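Local coordinates for protein pullulanase (PDB 2WAN) that hydrolyses the alpha-1,6-glucosidic linkages of pullulan and probably also those at the branch points of starch polysaccharides, at residues Val607-Trp610 against Val611-His615; Asp410-Ala413 against Thr414-Ala417. All blocks are in the same frame, centred on the assembly; numbering follows the deposited sequence. Where two conformers were deposited one is given.

Contact 1 (Val607-Trp610 against Val611-His615); sequences VNYW and VNEYH
Asn608 O receives the backbone N-H of Asn612 at 2.8 Å (O to N), one of four i-to-i+4 bonds that tie Val607-Trp610 to Val611-His615 within helix 597-614, which ends at Tyr614. The two asparagine side chains follow the same spacing: a water donates to Asn608 OD1 and accepts from Asn612 ND2, while Asn608 ND2 turns to Leu604 O and Glu638 OE1. One position further on, Tyr609 offers a ring face to Glu613, whose CB stands 4.0 Å from the ring centroid in a CH-pi contact. Both side chains carry CG opposite the backbone N (chi1 169° for Tyr609), which lays ring and acid side by side. The carboxylate plane stays within 18° of the ring, and Glu613 OE2 forms a salt bridge with Lys535. The next pair stacks: the six-membered ring of Trp610 and the ring of Tyr614 form an offset stack with centroids 4.4 Å apart. Trp610 CZ3 rides over the middle of the tyrosine ring, and Trp610 CE3 comes to 3.4 Å from Tyr614 CD2. Trp610 NE1 is tethered to Tyr514 O, which should limit rotation of the indole. Tyr614 also meets Tyr609, their planes 80° apart, and one water accepts from both hydroxyls at the ring edges, 2.7 Å from Tyr609 OH and 2.8 Å from Tyr614 OH. The backbone bond from Tyr614 N to Trp610 O is more bent than its predecessors, just before His615 leaves the helix with positive phi. The result is an aromatic cluster of Tyr609, Trp610 and Tyr614, its stacked pair one helical turn apart, carried by helix 597-614, which leads into strand 618-621 of the (beta/alpha)8 barrel of the alpha-amylase family.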
# COMPACT_ATOMS: atom_id res chain seq x y z
N VAL A 607 0.46 13.54 1.91
CA VAL A 607 0.23 13.04 3.28
C VAL A 607 0.61 14.12 4.30
O VAL A 607 -0.04 14.27 5.32
CB VAL A 607 0.90 11.66 3.58
CG1 VAL A 607 0.24 10.55 2.77
CG2 VAL A 607 2.41 11.70 3.34
N ASN A 608 1.65 14.90 4.01
CA ASN A 608 1.99 16.02 4.89
C ASN A 608 0.85 17.03 4.97
O ASN A 608 0.55 17.53 6.05
CB ASN A 608 3.26 16.73 4.44
CG ASN A 608 4.51 16.07 4.99
OD1 ASN A 608 4.92 16.34 6.12
ND2 ASN A 608 5.12 15.19 4.21
N TYR A 609 0.23 17.31 3.82
CA TYR A 609 -0.87 18.28 3.74
C TYR A 609 -2.06 17.78 4.57
O TYR A 609 -2.65 18.57 5.34
CB TYR A 609 -1.30 18.51 2.28
CG TYR A 609 -2.58 19.31 2.17
CD1 TYR A 609 -2.61 20.68 2.50
CD2 TYR A 609 -3.77 18.70 1.77
CE1 TYR A 609 -3.80 21.42 2.39
CE2 TYR A 609 -4.97 19.43 1.67
CZ TYR A 609 -4.98 20.79 1.98
OH TYR A 609 -6.15 21.50 1.90
N TRP A 610 -2.43 16.51 4.41
CA TRP A 610 -3.56 15.99 5.18
C TRP A 610 -3.32 16.04 6.70
O TRP A 610 -4.22 16.40 7.48
CB TRP A 610 -3.95 14.57 4.71
CG TRP A 610 -4.74 14.64 3.44
CD1 TRP A 610 -4.26 14.49 2.17
CD2 TRP A 610 -6.13 14.96 3.30
NE1 TRP A 610 -5.27 14.66 1.24
CE2 TRP A 610 -6.43 14.95 1.92
CE3 TRP A 610 -7.16 15.24 4.22
CZ2 TRP A 610 -7.72 15.20 1.42
CZ3 TRP A 610 -8.46 15.49 3.73
CH2 TRP A 610 -8.73 15.47 2.33
N VAL A 611 -2.11 15.70 7.14
CA VAL A 611 -1.80 15.82 8.56
C VAL A 611 -1.81 17.30 9.01
O VAL A 611 -2.40 17.65 10.03
CB VAL A 611 -0.45 15.17 8.89
CG1 VAL A 611 0.01 15.56 10.32
CG2 VAL A 611 -0.57 13.62 8.73
N ASN A 612 -1.13 18.16 8.25
CA ASN A 612 -0.99 19.55 8.67
C ASN A 612 -2.32 20.33 8.63
O ASN A 612 -2.66 21.03 9.58
CB ASN A 612 0.08 20.26 7.85
CG ASN A 612 1.51 19.82 8.22
OD1 ASN A 612 1.83 19.50 9.38
ND2 ASN A 612 2.38 19.80 7.21
N GLU A 613 -3.08 20.18 7.54
CA GLU A 613 -4.30 20.97 7.36
C GLU A 613 -5.51 20.38 8.09
O GLU A 613 -6.35 21.14 8.66
CB GLU A 613 -4.61 21.13 5.86
CG GLU A 613 -5.79 22.02 5.53
CD GLU A 613 -5.57 23.49 5.91
OE1 GLU A 613 -4.39 23.95 5.92
OE2 GLU A 613 -6.57 24.18 6.20
N TYR A 614 -5.63 19.05 8.08
CA TYR A 614 -6.81 18.38 8.64
C TYR A 614 -6.58 17.68 9.99
O TYR A 614 -7.54 17.25 10.60
CB TYR A 614 -7.43 17.38 7.64
CG TYR A 614 -8.05 18.04 6.40
CD1 TYR A 614 -9.44 18.27 6.32
CD2 TYR A 614 -7.24 18.42 5.32
CE1 TYR A 614 -10.00 18.88 5.18
CE2 TYR A 614 -7.80 19.02 4.18
CZ TYR A 614 -9.18 19.24 4.13
OH TYR A 614 -9.72 19.80 3.01
N HIS A 615 -5.34 17.62 10.46
CA HIS A 615 -5.03 17.07 11.81
C HIS A 615 -5.38 15.57 11.87
O HIS A 615 -5.80 15.06 12.91
CB HIS A 615 -5.71 17.83 12.96
CG HIS A 615 -5.45 19.31 12.99
ND1 HIS A 615 -6.06 20.14 13.90
CD2 HIS A 615 -4.70 20.12 12.20
CE1 HIS A 615 -5.68 21.39 13.70
NE2 HIS A 615 -4.86 21.41 12.67
O HOH W 1 5.11 19.22 6.84
O HOH W 2 -8.27 20.32 0.68

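Contact 2 (Asp410-Ala413 against Thr414-Ala417); sequences DLKA and TDPA
Thr414 folds back over Leu411, beginning at CB, which lies 3.4 Å from Leu411 O. From there the side chain forks. The hydroxyl branch swings between the backbone N and the carbonyl carbon of its own residue (chi1 72°), and this brings OG1 to 2.6 Å from Leu411 O as a donor lying in the carbonyl plane, on a lone pair. The methyl branch, CG2, rests 3.6 Å from Asp410 O. Leu411 O is gripped a second time by Thr414 N at 3.0 Å, but that donor stands well above the carbonyl plane, 62° out of it, while OG1 takes the lone pair. The hydroxyl thus donates to Leu411 O and accepts from Lys535 NZ of helix 529-543. A valine in its place would probably leave Leu411 O without its in-plane donor and Lys535 with one acceptor fewer. The backbone follows a series of i-to-i+3 bonds, as in overlapping beta-turns: a weak one from Ala413 N to Asp410 O, then that of Thr414, then Asp415 N to Lys412 O at 3.1 Å. A weak bond of Asx-turn type, from Lys412 N to Asp410 OD1, marks the start of this turn. It lies in the linker between strand 406-407 of the eight-stranded antiparallel sheet that precedes the barrel and strand 435-438, the first of the barrel. In one of its two conformers Lys412 places NZ 4.4 Å from Asp415 OD2, beyond a salt bridge; one water reaches from NZ to OD1 and another from NZ to OD2, but these links rest on that conformer and are doubtful. Asp415 OD1 has its direct charged partner in Lys535, and a further water donates both to Lys412 O and to Asp415 O.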
# COMPACT_ATOMS: atom_id res chain seq x y z
N ASP A 410 -9.10 30.51 0.56
CA ASP A 410 -8.45 30.89 1.82
C ASP A 410 -8.69 29.76 2.84
O ASP A 410 -9.77 29.67 3.42
CB ASP A 410 -9.08 32.18 2.33
CG ASP A 410 -8.45 32.69 3.62
OD1 ASP A 410 -7.59 31.99 4.22
OD2 ASP A 410 -8.83 33.80 4.03
N LEU A 411 -7.68 28.91 3.04
CA LEU A 411 -7.83 27.75 3.94
C LEU A 411 -8.15 28.16 5.38
O LEU A 411 -8.92 27.50 6.03
CB LEU A 411 -6.60 26.84 3.91
CG LEU A 411 -6.49 26.03 2.62
CD1 LEU A 411 -5.13 25.35 2.56
CD2 LEU A 411 -7.63 25.02 2.51
N LYS A 412 -7.58 29.27 5.85
CA LYS A 412 -7.87 29.77 7.20
C LYS A 412 -9.37 29.95 7.45
O LYS A 412 -9.90 29.54 8.48
CB LYS A 412 -7.15 31.10 7.46
CG LYS A 412 -5.65 31.00 7.57
CD LYS A 412 -5.21 29.83 8.42
CE LYS A 412 -4.84 28.65 7.54
NZ LYS A 412 -4.21 27.57 8.32
N ALA A 413 -10.05 30.55 6.47
CA ALA A 413 -11.48 30.84 6.57
C ALA A 413 -12.32 29.57 6.62
O ALA A 413 -13.46 29.60 7.06
CB ALA A 413 -11.92 31.71 5.40
N THR A 414 -11.74 28.44 6.18
CA THR A 414 -12.47 27.15 6.25
C THR A 414 -12.45 26.49 7.62
O THR A 414 -13.19 25.53 7.85
CB THR A 414 -11.96 26.12 5.20
OG1 THR A 414 -10.67 25.63 5.57
CG2 THR A 414 -11.84 26.77 3.83
N ASP A 415 -11.58 26.96 8.53
CA ASP A 415 -11.47 26.31 9.83
C ASP A 415 -12.76 26.51 10.61
O ASP A 415 -13.28 27.64 10.67
CB ASP A 415 -10.32 26.91 10.65
CG ASP A 415 -8.94 26.58 10.12
OD1 ASP A 415 -8.78 25.69 9.26
OD2 ASP A 415 -7.98 27.23 10.59
N PRO A 416 -13.28 25.43 11.23
CA PRO A 416 -14.45 25.65 12.07
C PRO A 416 -14.07 26.35 13.38
O PRO A 416 -12.89 26.40 13.73
CB PRO A 416 -14.94 24.22 12.36
CG PRO A 416 -13.67 23.40 12.38
CD PRO A 416 -12.85 24.02 11.23
N ALA A 417 -15.06 26.90 14.07
CA ALA A 417 -14.83 27.53 15.37
C ALA A 417 -14.23 26.51 16.33
O ALA A 417 -14.63 25.33 16.32
CB ALA A 417 -16.15 28.10 15.93
O HOH W 3 -6.12 25.93 8.23
O HOH W 4 -5.36 26.81 11.25
O HOH W 5 -12.35 30.16 10.52

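How the contacts relate
Coming from the N terminus, the chain leaves strand 406-407, reaches contact 2 in the linker, and enters the barrel at strand 435-438; only after three barrel strands does it arrive at contact 1, late in helix 597-614. Contact 2 closes a turn of the linker, whereas contact 1 lies at the end of a helix; the two run in series, neither nested nor crossed. In space they meet: Leu411 CD2 packs 3.9 Å from Tyr609 OH, and Leu411 CB lies against Glu613 OE2. The acids Glu613 and Asp415 approach each other, yet both bind Lys535 of helix 529-543, which is likely to offset their like charges. The linker is thereby fastened to two neighbouring barrel helices.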